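Cellulase (glycosyl hydrolase family 5) (Bacteroides ovatus, PDB 3ZMR) cleaves the beta-1,4-glucan backbone of xyloglucan internally, with retention of the anomeric configuration, releasing xyloglucan oligosaccharides. Local coordinates at residues N261-D266 against R279-F284; A203-G208 against R249-R254; G394-T399 against Y422-C427. All blocks are in the same frame, centred on the assembly; numbering follows the deposited sequence.

Contact 1 of 3, residues N261-D266 against R279-F284; sequences NEVNND and RVQNGF. With BGC (beta-D-glucopyranose), chain C; GLC (alpha-D-glucopyranose), chain L.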
loop_
_atom_site.group_PDB
_atom_site.type_symbol
_atom_site.label_atom_id
_atom_site.label_comp_id
_atom_site.label_asym_id
_atom_site.label_seq_id
_atom_site.Cartn_x
_atom_site.Cartn_y
_atom_site.Cartn_z
ATOM N N ASN A 261 4.868 -3.729 2.537
ATOM C CA ASN A 261 5.464 -3.829 1.223
ATOM C C ASN A 261 4.617 -4.787 0.363
ATOM O O ASN A 261 3.486 -4.444 0.023
ATOM C CB ASN A 261 6.932 -4.224 1.332
ATOM C CG ASN A 261 7.649 -4.173 0.000
ATOM O OD1 ASN A 261 7.485 -3.225 -0.758
ATOM N ND2 ASN A 261 8.459 -5.191 -0.288
ATOM N N GLU A 262 5.143 -5.984 0.050
ATOM C CA GLU A 262 4.501 -6.946 -0.862
ATOM C C GLU A 262 3.968 -8.146 -0.070
ATOM O O GLU A 262 4.646 -9.167 0.061
ATOM C CB GLU A 262 5.451 -7.405 -1.991
ATOM C CG GLU A 262 5.924 -6.303 -2.908
ATOM C CD GLU A 262 6.829 -6.776 -4.019
ATOM O OE1 GLU A 262 7.181 -8.001 -4.001
ATOM O OE2 GLU A 262 7.203 -5.906 -4.864
ATOM N N VAL A 263 2.771 -8.011 0.491
ATOM C CA VAL A 263 2.183 -9.063 1.335
ATOM C C VAL A 263 1.738 -10.193 0.395
ATOM O O VAL A 263 1.073 -9.972 -0.604
ATOM C CB VAL A 263 1.002 -8.539 2.177
ATOM C CG1 VAL A 263 0.317 -9.704 2.911
ATOM C CG2 VAL A 263 1.523 -7.487 3.151
ATOM N N ASN A 264 2.145 -11.402 0.769
ATOM C CA ASN A 264 1.958 -12.642 0.019
ATOM C C ASN A 264 1.671 -13.744 1.032
ATOM O O ASN A 264 1.944 -13.581 2.194
ATOM C CB ASN A 264 3.308 -12.982 -0.705
ATOM C CG ASN A 264 3.252 -14.202 -1.573
ATOM O OD1 ASN A 264 4.013 -15.157 -1.358
ATOM N ND2 ASN A 264 2.396 -14.182 -2.573
ATOM N N ASN A 265 1.103 -14.866 0.584
ATOM C CA ASN A 265 1.085 -16.059 1.414
ATOM C C ASN A 265 2.298 -16.970 1.131
ATOM O O ASN A 265 2.283 -17.763 0.199
ATOM C CB ASN A 265 -0.217 -16.828 1.255
ATOM C CG ASN A 265 -0.319 -17.955 2.246
ATOM O OD1 ASN A 265 0.625 -18.184 3.034
ATOM N ND2 ASN A 265 -1.443 -18.660 2.233
ATOM N N ASP A 266 3.324 -16.857 1.959
ATOM C CA ASP A 266 4.583 -17.577 1.753
ATOM C C ASP A 266 4.485 -19.088 1.912
ATOM O O ASP A 266 5.398 -19.796 1.502
ATOM C CB ASP A 266 5.680 -16.991 2.667
ATOM C CG ASP A 266 6.364 -15.723 2.054
ATOM O OD1 ASP A 266 6.043 -15.333 0.891
ATOM O OD2 ASP A 266 7.235 -15.128 2.732
ATOM N N ARG A 279 -9.025 -10.625 2.644
ATOM C CA ARG A 279 -9.610 -10.062 3.851
ATOM C C ARG A 279 -8.553 -9.728 4.897
ATOM O O ARG A 279 -8.550 -8.624 5.481
ATOM C CB ARG A 279 -10.694 -11.004 4.418
ATOM C CG ARG A 279 -11.291 -10.506 5.732
ATOM C CD ARG A 279 -12.558 -11.264 6.133
ATOM N NE ARG A 279 -12.365 -12.711 6.025
ATOM C CZ ARG A 279 -11.630 -13.460 6.838
ATOM N NH1 ARG A 279 -11.012 -12.925 7.892
ATOM N NH2 ARG A 279 -11.530 -14.776 6.610
ATOM N N VAL A 280 -7.640 -10.658 5.120
ATOM C CA VAL A 280 -6.653 -10.487 6.153
ATOM C C VAL A 280 -5.614 -9.431 5.713
ATOM O O VAL A 280 -5.201 -8.582 6.494
ATOM C CB VAL A 280 -5.984 -11.822 6.537
ATOM C CG1 VAL A 280 -4.850 -11.564 7.509
ATOM C CG2 VAL A 280 -7.013 -12.776 7.139
ATOM N N GLN A 281 -5.231 -9.451 4.439
ATOM C CA GLN A 281 -4.252 -8.471 3.940
ATOM C C GLN A 281 -4.839 -7.052 3.898
ATOM O O GLN A 281 -4.185 -6.095 4.331
ATOM C CB GLN A 281 -3.695 -8.897 2.589
ATOM C CG GLN A 281 -2.691 -7.929 1.997
ATOM C CD GLN A 281 -3.320 -6.928 1.062
ATOM O OE1 GLN A 281 -4.295 -7.215 0.361
ATOM N NE2 GLN A 281 -2.720 -5.759 1.015
ATOM N N ASN A 282 -6.074 -6.903 3.427
ATOM C CA ASN A 282 -6.746 -5.609 3.547
ATOM C C ASN A 282 -6.823 -5.170 5.020
ATOM O O ASN A 282 -6.601 -3.996 5.340
ATOM C CB ASN A 282 -8.127 -5.654 2.915
ATOM C CG ASN A 282 -8.126 -5.455 1.401
ATOM O OD1 ASN A 282 -7.564 -4.484 0.883
ATOM N ND2 ASN A 282 -8.821 -6.340 0.700
ATOM N N GLY A 283 -6.987 -6.146 5.919
ATOM C CA GLY A 283 -6.969 -5.887 7.334
ATOM C C GLY A 283 -5.666 -5.276 7.852
ATOM O O GLY A 283 -5.680 -4.429 8.739
ATOM N N PHE A 284 -4.532 -5.736 7.331
ATOM C CA PHE A 284 -3.215 -5.157 7.703
ATOM C C PHE A 284 -3.182 -3.659 7.383
ATOM O O PHE A 284 -2.644 -2.852 8.148
ATOM C CB PHE A 284 -2.050 -5.860 6.985
ATOM C CG PHE A 284 -1.868 -7.343 7.347
ATOM C CD1 PHE A 284 -2.235 -7.860 8.582
ATOM C CD2 PHE A 284 -1.327 -8.221 6.420
ATOM C CE1 PHE A 284 -2.060 -9.225 8.873
ATOM C CE2 PHE A 284 -1.113 -9.558 6.699
ATOM C CZ PHE A 284 -1.484 -10.072 7.927
HETATM C C2 BGC C . 10.394 -5.800 -3.519
HETATM C C3 BGC C . 11.884 -5.442 -3.641
HETATM C C4 BGC C . 12.606 -6.302 -4.673
HETATM C C5 BGC C . 11.770 -6.156 -5.953
HETATM C C6 BGC C . 12.417 -6.898 -7.110
HETATM C C1 BGC C . 9.612 -5.967 -4.830
HETATM O O2 BGC C . 9.744 -4.809 -2.724
HETATM O O3 BGC C . 12.502 -5.609 -2.347
HETATM O O4 BGC C . 13.995 -5.882 -4.792
HETATM O O5 BGC C . 10.435 -6.667 -5.766
HETATM O O6 BGC C . 12.743 -8.216 -6.636
HETATM C C1 GLC L . 10.005 -5.742 -5.028
HETATM C C2 GLC L . 10.571 -5.721 -3.613
HETATM C C3 GLC L . 12.063 -5.385 -3.601
HETATM C C4 GLC L . 12.755 -6.362 -4.556
HETATM C C5 GLC L . 12.026 -6.411 -5.907
HETATM C C6 GLC L . 12.666 -7.347 -6.929
HETATM O O2 GLC L . 9.809 -4.833 -2.839
HETATM O O3 GLC L . 12.603 -5.392 -2.260
HETATM O O4 GLC L . 14.056 -5.872 -4.728
HETATM O O5 GLC L . 10.672 -6.760 -5.725
HETATM O O6 GLC L . 13.592 -6.574 -7.669
#

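Contact 2 of 3, residues A203-G208 against R249-R254; sequences AALDAG and RDYDDR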
loop_
_atom_site.group_PDB
_atom_site.type_symbol
_atom_site.label_atom_id
_atom_site.label_comp_id
_atom_site.label_asym_id
_atom_site.label_seq_id
_atom_site.Cartn_x
_atom_site.Cartn_y
_atom_site.Cartn_z
ATOM N N ALA A 203 17.752 14.277 6.443
ATOM C CA ALA A 203 18.627 14.688 5.314
ATOM C C ALA A 203 17.848 14.778 3.991
ATOM O O ALA A 203 18.010 15.710 3.220
ATOM C CB ALA A 203 19.787 13.716 5.185
ATOM N N ALA A 204 16.957 13.807 3.768
ATOM C CA ALA A 204 16.162 13.792 2.535
ATOM C C ALA A 204 15.189 14.987 2.505
ATOM O O ALA A 204 15.008 15.661 1.489
ATOM C CB ALA A 204 15.413 12.484 2.410
ATOM N N LEU A 205 14.523 15.217 3.626
ATOM C CA LEU A 205 13.611 16.343 3.716
ATOM C C LEU A 205 14.332 17.688 3.542
ATOM O O LEU A 205 13.845 18.605 2.876
ATOM C CB LEU A 205 12.881 16.316 5.058
ATOM C CG LEU A 205 11.818 15.206 5.217
ATOM C CD1 LEU A 205 11.399 15.125 6.679
ATOM C CD2 LEU A 205 10.603 15.364 4.319
ATOM N N ASP A 206 15.478 17.808 4.199
ATOM C CA ASP A 206 16.274 19.045 4.098
ATOM C C ASP A 206 16.767 19.334 2.665
ATOM O O ASP A 206 16.969 20.483 2.289
ATOM C CB ASP A 206 17.445 19.057 5.077
ATOM C CG ASP A 206 17.013 19.127 6.557
ATOM O OD1 ASP A 206 15.844 19.411 6.863
ATOM O OD2 ASP A 206 17.882 18.908 7.429
ATOM N N ALA A 207 16.949 18.269 1.876
ATOM C CA ALA A 207 17.294 18.369 0.461
ATOM C C ALA A 207 16.141 18.782 -0.430
ATOM O O ALA A 207 16.311 19.019 -1.607
ATOM C CB ALA A 207 17.911 17.061 -0.029
ATOM N N GLY A 208 14.948 18.837 0.138
ATOM C CA GLY A 208 13.787 19.324 -0.579
ATOM C C GLY A 208 12.918 18.227 -1.166
ATOM O O GLY A 208 12.098 18.494 -2.029
ATOM N N ARG A 249 6.127 11.767 14.460
ATOM C CA ARG A 249 4.835 12.443 14.543
ATOM C C ARG A 249 4.905 13.935 14.204
ATOM O O ARG A 249 3.940 14.485 13.675
ATOM C CB ARG A 249 4.264 12.266 15.976
ATOM C CG ARG A 249 2.868 12.888 16.149
ATOM C CD ARG A 249 2.152 12.394 17.380
ATOM N NE ARG A 249 2.927 12.582 18.603
ATOM C CZ ARG A 249 2.552 12.171 19.806
ATOM N NH1 ARG A 249 1.417 11.496 19.995
ATOM N NH2 ARG A 249 3.359 12.404 20.832
ATOM N N ASP A 250 6.011 14.604 14.550
ATOM C CA ASP A 250 6.098 16.070 14.375
ATOM C C ASP A 250 6.617 16.521 13.023
ATOM O O ASP A 250 6.775 17.708 12.806
ATOM C CB ASP A 250 6.889 16.721 15.508
ATOM C CG ASP A 250 6.230 16.550 16.869
ATOM O OD1 ASP A 250 5.006 16.286 16.966
ATOM O OD2 ASP A 250 6.948 16.699 17.880
ATOM N N TYR A 251 6.870 15.593 12.101
ATOM C CA TYR A 251 7.291 15.965 10.743
ATOM C C TYR A 251 6.112 16.439 9.902
ATOM O O TYR A 251 4.972 15.991 10.091
ATOM C CB TYR A 251 8.041 14.810 10.042
ATOM C CG TYR A 251 9.442 14.595 10.623
ATOM C CD1 TYR A 251 9.640 13.859 11.774
ATOM C CD2 TYR A 251 10.530 15.237 10.074
ATOM C CE1 TYR A 251 10.910 13.716 12.331
ATOM C CE2 TYR A 251 11.793 15.099 10.587
ATOM C CZ TYR A 251 11.990 14.349 11.723
ATOM O OH TYR A 251 13.292 14.264 12.206
ATOM N N ASP A 252 6.399 17.355 8.988
ATOM C CA ASP A 252 5.371 17.947 8.164
ATOM C C ASP A 252 4.901 17.001 7.034
ATOM O O ASP A 252 5.278 15.809 6.992
ATOM C CB ASP A 252 5.785 19.357 7.732
ATOM C CG ASP A 252 6.806 19.419 6.641
ATOM O OD1 ASP A 252 7.028 18.461 5.885
ATOM O OD2 ASP A 252 7.349 20.539 6.486
ATOM N N ASP A 253 4.060 17.517 6.143
ATOM C CA ASP A 253 3.347 16.671 5.182
ATOM C C ASP A 253 4.207 16.144 4.019
ATOM O O ASP A 253 3.757 15.388 3.178
ATOM C CB ASP A 253 2.067 17.335 4.660
ATOM C CG ASP A 253 2.317 18.554 3.783
ATOM O OD1 ASP A 253 3.484 18.829 3.401
ATOM O OD2 ASP A 253 1.320 19.242 3.440
ATOM N N ARG A 254 5.469 16.550 3.998
ATOM C CA ARG A 254 6.403 16.016 3.030
ATOM C C ARG A 254 6.830 14.599 3.417
ATOM O O ARG A 254 7.424 13.901 2.600
ATOM C CB ARG A 254 7.604 16.956 2.838
ATOM C CG ARG A 254 7.269 18.321 2.200
ATOM C CD ARG A 254 8.429 19.325 2.387
ATOM N NE ARG A 254 8.862 19.298 3.790
ATOM C CZ ARG A 254 10.088 19.552 4.254
ATOM N NH1 ARG A 254 11.074 19.894 3.437
ATOM N NH2 ARG A 254 10.331 19.459 5.557
HETATM O O HOH W 1 13.239 20.126 5.895
#

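Contact 3 of 3, residues G394-T399 against Y422-C427; sequences GEYGPT and YVVKTC. With GLC (alpha-D-glucopyranose), chain L; BGC (beta-D-glucopyranose), chain C.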
loop_
_atom_site.group_PDB
_atom_site.type_symbol
_atom_site.label_atom_id
_atom_site.label_comp_id
_atom_site.label_asym_id
_atom_site.label_seq_id
_atom_site.Cartn_x
_atom_site.Cartn_y
_atom_site.Cartn_z
ATOM N N GLY A 394 5.240 2.269 -6.601
ATOM C CA GLY A 394 6.306 2.419 -5.605
ATOM C C GLY A 394 7.653 1.870 -6.012
ATOM O O GLY A 394 8.678 2.281 -5.450
ATOM N N GLU A 395 7.626 0.939 -6.973
ATOM C CA GLU A 395 8.816 0.396 -7.591
ATOM C C GLU A 395 8.519 0.045 -9.042
ATOM O O GLU A 395 7.481 -0.531 -9.334
ATOM C CB GLU A 395 9.299 -0.884 -6.898
ATOM C CG GLU A 395 9.576 -0.780 -5.419
ATOM C CD GLU A 395 10.002 -2.092 -4.792
ATOM O OE1 GLU A 395 10.399 -3.030 -5.531
ATOM O OE2 GLU A 395 9.913 -2.197 -3.529
ATOM N N TYR A 396 9.459 0.386 -9.920
ATOM C CA TYR A 396 9.515 -0.131 -11.290
ATOM C C TYR A 396 10.990 -0.072 -11.691
ATOM O O TYR A 396 11.771 0.691 -11.117
ATOM C CB TYR A 396 8.613 0.661 -12.288
ATOM C CG TYR A 396 9.210 1.976 -12.628
ATOM C CD1 TYR A 396 9.099 3.076 -11.773
ATOM C CD2 TYR A 396 9.958 2.154 -13.807
ATOM C CE1 TYR A 396 9.723 4.283 -12.060
ATOM C CE2 TYR A 396 10.615 3.330 -14.074
ATOM C CZ TYR A 396 10.493 4.404 -13.220
ATOM O OH TYR A 396 11.155 5.608 -13.478
ATOM N N GLY A 397 11.352 -0.796 -12.741
ATOM C CA GLY A 397 12.652 -0.626 -13.384
ATOM C C GLY A 397 13.330 -1.938 -13.729
ATOM O O GLY A 397 13.136 -2.954 -13.067
ATOM N N PRO A 398 14.116 -1.921 -14.820
ATOM C CA PRO A 398 14.835 -3.112 -15.232
ATOM C C PRO A 398 16.261 -3.185 -14.682
ATOM O O PRO A 398 16.954 -2.151 -14.546
ATOM C CB PRO A 398 14.882 -2.941 -16.749
ATOM C CG PRO A 398 15.023 -1.463 -16.927
ATOM C CD PRO A 398 14.285 -0.822 -15.798
ATOM N N THR A 399 16.719 -4.403 -14.428
ATOM C CA THR A 399 18.144 -4.573 -14.097
ATOM C C THR A 399 19.020 -4.211 -15.304
ATOM O O THR A 399 18.543 -4.096 -16.434
ATOM C CB THR A 399 18.435 -5.998 -13.606
ATOM O OG1 THR A 399 19.751 -6.051 -13.022
ATOM C CG2 THR A 399 18.298 -6.996 -14.767
ATOM N N TYR A 422 8.932 4.581 -21.424
ATOM C CA TYR A 422 7.556 4.171 -21.760
ATOM C C TYR A 422 6.734 4.004 -20.467
ATOM O O TYR A 422 5.580 4.478 -20.360
ATOM C CB TYR A 422 7.484 2.891 -22.603
ATOM C CG TYR A 422 6.109 2.700 -23.203
ATOM C CD1 TYR A 422 5.736 3.374 -24.359
ATOM C CD2 TYR A 422 5.162 1.913 -22.567
ATOM C CE1 TYR A 422 4.460 3.241 -24.863
ATOM C CE2 TYR A 422 3.890 1.770 -23.058
ATOM C CZ TYR A 422 3.538 2.434 -24.205
ATOM O OH TYR A 422 2.259 2.295 -24.701
ATOM N N VAL A 423 7.303 3.331 -19.487
ATOM C CA VAL A 423 6.600 3.155 -18.207
ATOM C C VAL A 423 6.288 4.531 -17.581
ATOM O O VAL A 423 5.165 4.788 -17.140
ATOM C CB VAL A 423 7.387 2.265 -17.240
ATOM C CG1 VAL A 423 6.805 2.341 -15.826
ATOM C CG2 VAL A 423 7.391 0.847 -17.791
ATOM N N VAL A 424 7.281 5.393 -17.531
ATOM C CA VAL A 424 7.143 6.729 -16.942
ATOM C C VAL A 424 6.060 7.533 -17.663
ATOM O O VAL A 424 5.159 8.071 -17.047
ATOM C CB VAL A 424 8.472 7.500 -16.833
ATOM C CG1 VAL A 424 8.258 8.952 -16.397
ATOM C CG2 VAL A 424 9.368 6.792 -15.835
ATOM N N LYS A 425 6.150 7.599 -18.981
ATOM C CA LYS A 425 5.136 8.347 -19.766
ATOM C C LYS A 425 3.744 7.774 -19.537
ATOM O O LYS A 425 2.762 8.532 -19.471
ATOM C CB LYS A 425 5.500 8.450 -21.266
ATOM C CG LYS A 425 4.929 7.432 -22.224
ATOM C CD LYS A 425 5.375 7.753 -23.657
ATOM C CE LYS A 425 4.747 6.827 -24.681
ATOM N NZ LYS A 425 5.357 7.006 -26.035
ATOM N N THR A 426 3.623 6.455 -19.451
ATOM C CA THR A 426 2.326 5.834 -19.231
ATOM C C THR A 426 1.797 6.167 -17.832
ATOM O O THR A 426 0.609 6.443 -17.639
ATOM C CB THR A 426 2.410 4.310 -19.457
ATOM O OG1 THR A 426 2.870 4.084 -20.788
ATOM C CG2 THR A 426 1.051 3.632 -19.305
ATOM N N CYS A 427 2.671 6.175 -16.853
ATOM C CA CYS A 427 2.269 6.621 -15.508
ATOM C C CYS A 427 1.769 8.071 -15.514
ATOM O O CYS A 427 0.718 8.379 -14.956
ATOM C CB CYS A 427 3.424 6.477 -14.519
ATOM S SG CYS A 427 3.803 4.773 -14.029
HETATM C C1 GLC L . 10.005 -5.742 -5.028
HETATM C C2 GLC L . 10.571 -5.721 -3.613
HETATM C C3 GLC L . 12.063 -5.385 -3.601
HETATM C C4 GLC L . 12.755 -6.362 -4.556
HETATM C C5 GLC L . 12.026 -6.411 -5.907
HETATM C C6 GLC L . 12.666 -7.347 -6.929
HETATM O O2 GLC L . 9.809 -4.833 -2.839
HETATM O O3 GLC L . 12.603 -5.392 -2.260
HETATM O O4 GLC L . 14.056 -5.872 -4.728
HETATM O O5 GLC L . 10.672 -6.760 -5.725
HETATM O O6 GLC L . 13.592 -6.574 -7.669
HETATM C C2 BGC C . 10.394 -5.800 -3.519
HETATM C C3 BGC C . 11.884 -5.442 -3.641
HETATM C C4 BGC C . 12.606 -6.302 -4.673
HETATM C C5 BGC C . 11.770 -6.156 -5.953
HETATM C C6 BGC C . 12.417 -6.898 -7.110
HETATM C C1 BGC C . 9.612 -5.967 -4.830
HETATM O O2 BGC C . 9.744 -4.809 -2.724
HETATM O O3 BGC C . 12.502 -5.609 -2.347
HETATM O O4 BGC C . 13.995 -5.882 -4.792
HETATM O O5 BGC C . 10.435 -6.667 -5.766
HETATM O O6 BGC C . 12.743 -8.216 -6.636
#

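Contact 1 of 3, residues N261-D266 against R279-F284
V263 turns CG1 directly away from its own amide nitrogen (chi1 173°), and Q281 does likewise with CG (chi1 179°); methyl and methylene thus meet, V263 CG1 lying 3.6 Å from Q281 CG. The same methyl comes to the edge of the F284 ring, near its plane, with V263 CG1 4.1 Å from F284 CE2. One branch of a loop valine therefore touches two side chains that stand about a turn apart on helix 275-293. Q281 bends at its second torsion and carries its NE2 to the backbone carbonyl of Q307, while F284 also packs on L233 and L237 of helix 227-248. The loop follows barrel strand 255-258, and just before V263 it presents its polar residues to the sugar. N261 ND2 gives a nearly straight bond (168°) to O2 of the bound glucose, 2.9 Å for the alpha form (2.8 Å for the beta), and its OD1 pairs with R172. E262, the proton donor by similarity, is hydrogen-bonded through OE2 to H336 ND1. Across the contact itself only carbon meets carbon, so the buried cohesion between loop and helix is non-directional, and the Q281 amide spends its NE2 on Q307 instead.

Contact 2 of 3, residues A203-G208 against R249-R254
R254 starts its contact with L205 at CB, which lies 3.7 Å from L205 CD2. From there the side chain runs extended to CD and bends at chi3 (-48°), laying one face of the guanidinium against the leucine: L205 CD2 sits over the centre of that face, 4.2 Å above the plane. NE forms a nearly straight salt-bridging hydrogen bond (172°) to D252 OD1 at 2.9 Å, in the guanidinium plane and on the syn lone pair of the oxygen. That oxygen also takes R254 N at 3.1 Å, from the anti side and 34° out of the carboxylate plane, which closes an Asx turn. NH2 adds weak bonds to both D252 oxygens and donates to a water 3.0 Å from it, and the water in turn donates to D206 OD1. The tip thus reaches the C-terminal end of helix 191-206, where G208, with positive phi, completes a Schellman motif; in the TIM barrel this turn leads into strand 210-214, just as R254 leads into the adjacent strand 255-258. NH1 ends 3.1 Å from L205 O, the carbonyl that accepts from G208 N, so its positive charge probably suits the negative pole of the helix. With a leucine in place of R254, D252 would probably lose its charged mate and the water bridge to D206 would be broken. On the other branch of the leucine, L205 CD1 packs at 3.5 Å from Y251 CD2, and the tyrosine hydroxyl is hydrogen-bonded to E198, further back on the same helix.

Contact 3 of 3, residues G394-T399 against Y422-C427
Y396 meets V423 and V424 through apolar packing, and these buried side chains carry the whole contact between the end of strand 391-396 and helix 406-429. The tyrosine CG stands between its backbone N and carbonyl carbon (chi1 75°), a crowded position that sends the ring out to the helix. Its near part takes the first valine, with Y396 CD2 3.7 Å from V423 CG1, the two side chains running past each other in opposite directions. Its far end takes the second: V424 CG2 lies 3.7 Å from Y396 CZ and only 3.2 Å from Y396 OH, a tight fit of methyl against hydroxyl oxygen. Helix 456-471 packs on the same group, I462 on Y396 and L466 on V424. The hydrogen bonds run within each element or to its neighbours. On helix 406-429, Y422 O is gripped twice from opposite faces of its plane, by T426 N at 2.9 Å and by T426 OG1 at 2.8 Å, the hydroxyl 33° off the carbonyl plane. Y396 shares backbone bonds with W437, and R416 of helix 406-429 holds the carbonyls of P398 and T399. Ionic and sugar contacts belong to E395, the probable nucleophile: its OE2 lies 2.7 Å from O2 of the bound glucose, in either anomer, and forms a salt bridge with R172, while OE1 is hydrogen-bonded to Y338. Neighbouring residues of one strand end thus serve the sugar and the helix. Strand 391-396, helix 406-429 and strand 433-436 form a beta-alpha-beta crossover of the TIM barrel, with the nucleophile near the C-terminal end of the seventh strand, as in other family 5 glycoside hydrolases.

In the fold
Contacts 1 and 3 meet at the sugar site, where the probable acid and nucleophile lie: N261 OD1 and E395 OE2 pack at 3.8 Å, and both contacts touch the same glucose, although their centres are 24 Å apart. Beside C1 of the sugar, E262 OE2 and E395 OE1 lie 4.4 Å from each other, a spacing consistent with a retaining mechanism. The packing behind is more distant, V263 about 12 Å from E395 and Y396 about 10 Å from E262 between side chains. Contact 2 belongs to the other end of the barrel, its nearest atoms about 17 Å from contact 1 and about 14 Å from contact 3. Strand 255-258 connects it to the loop of contact 1.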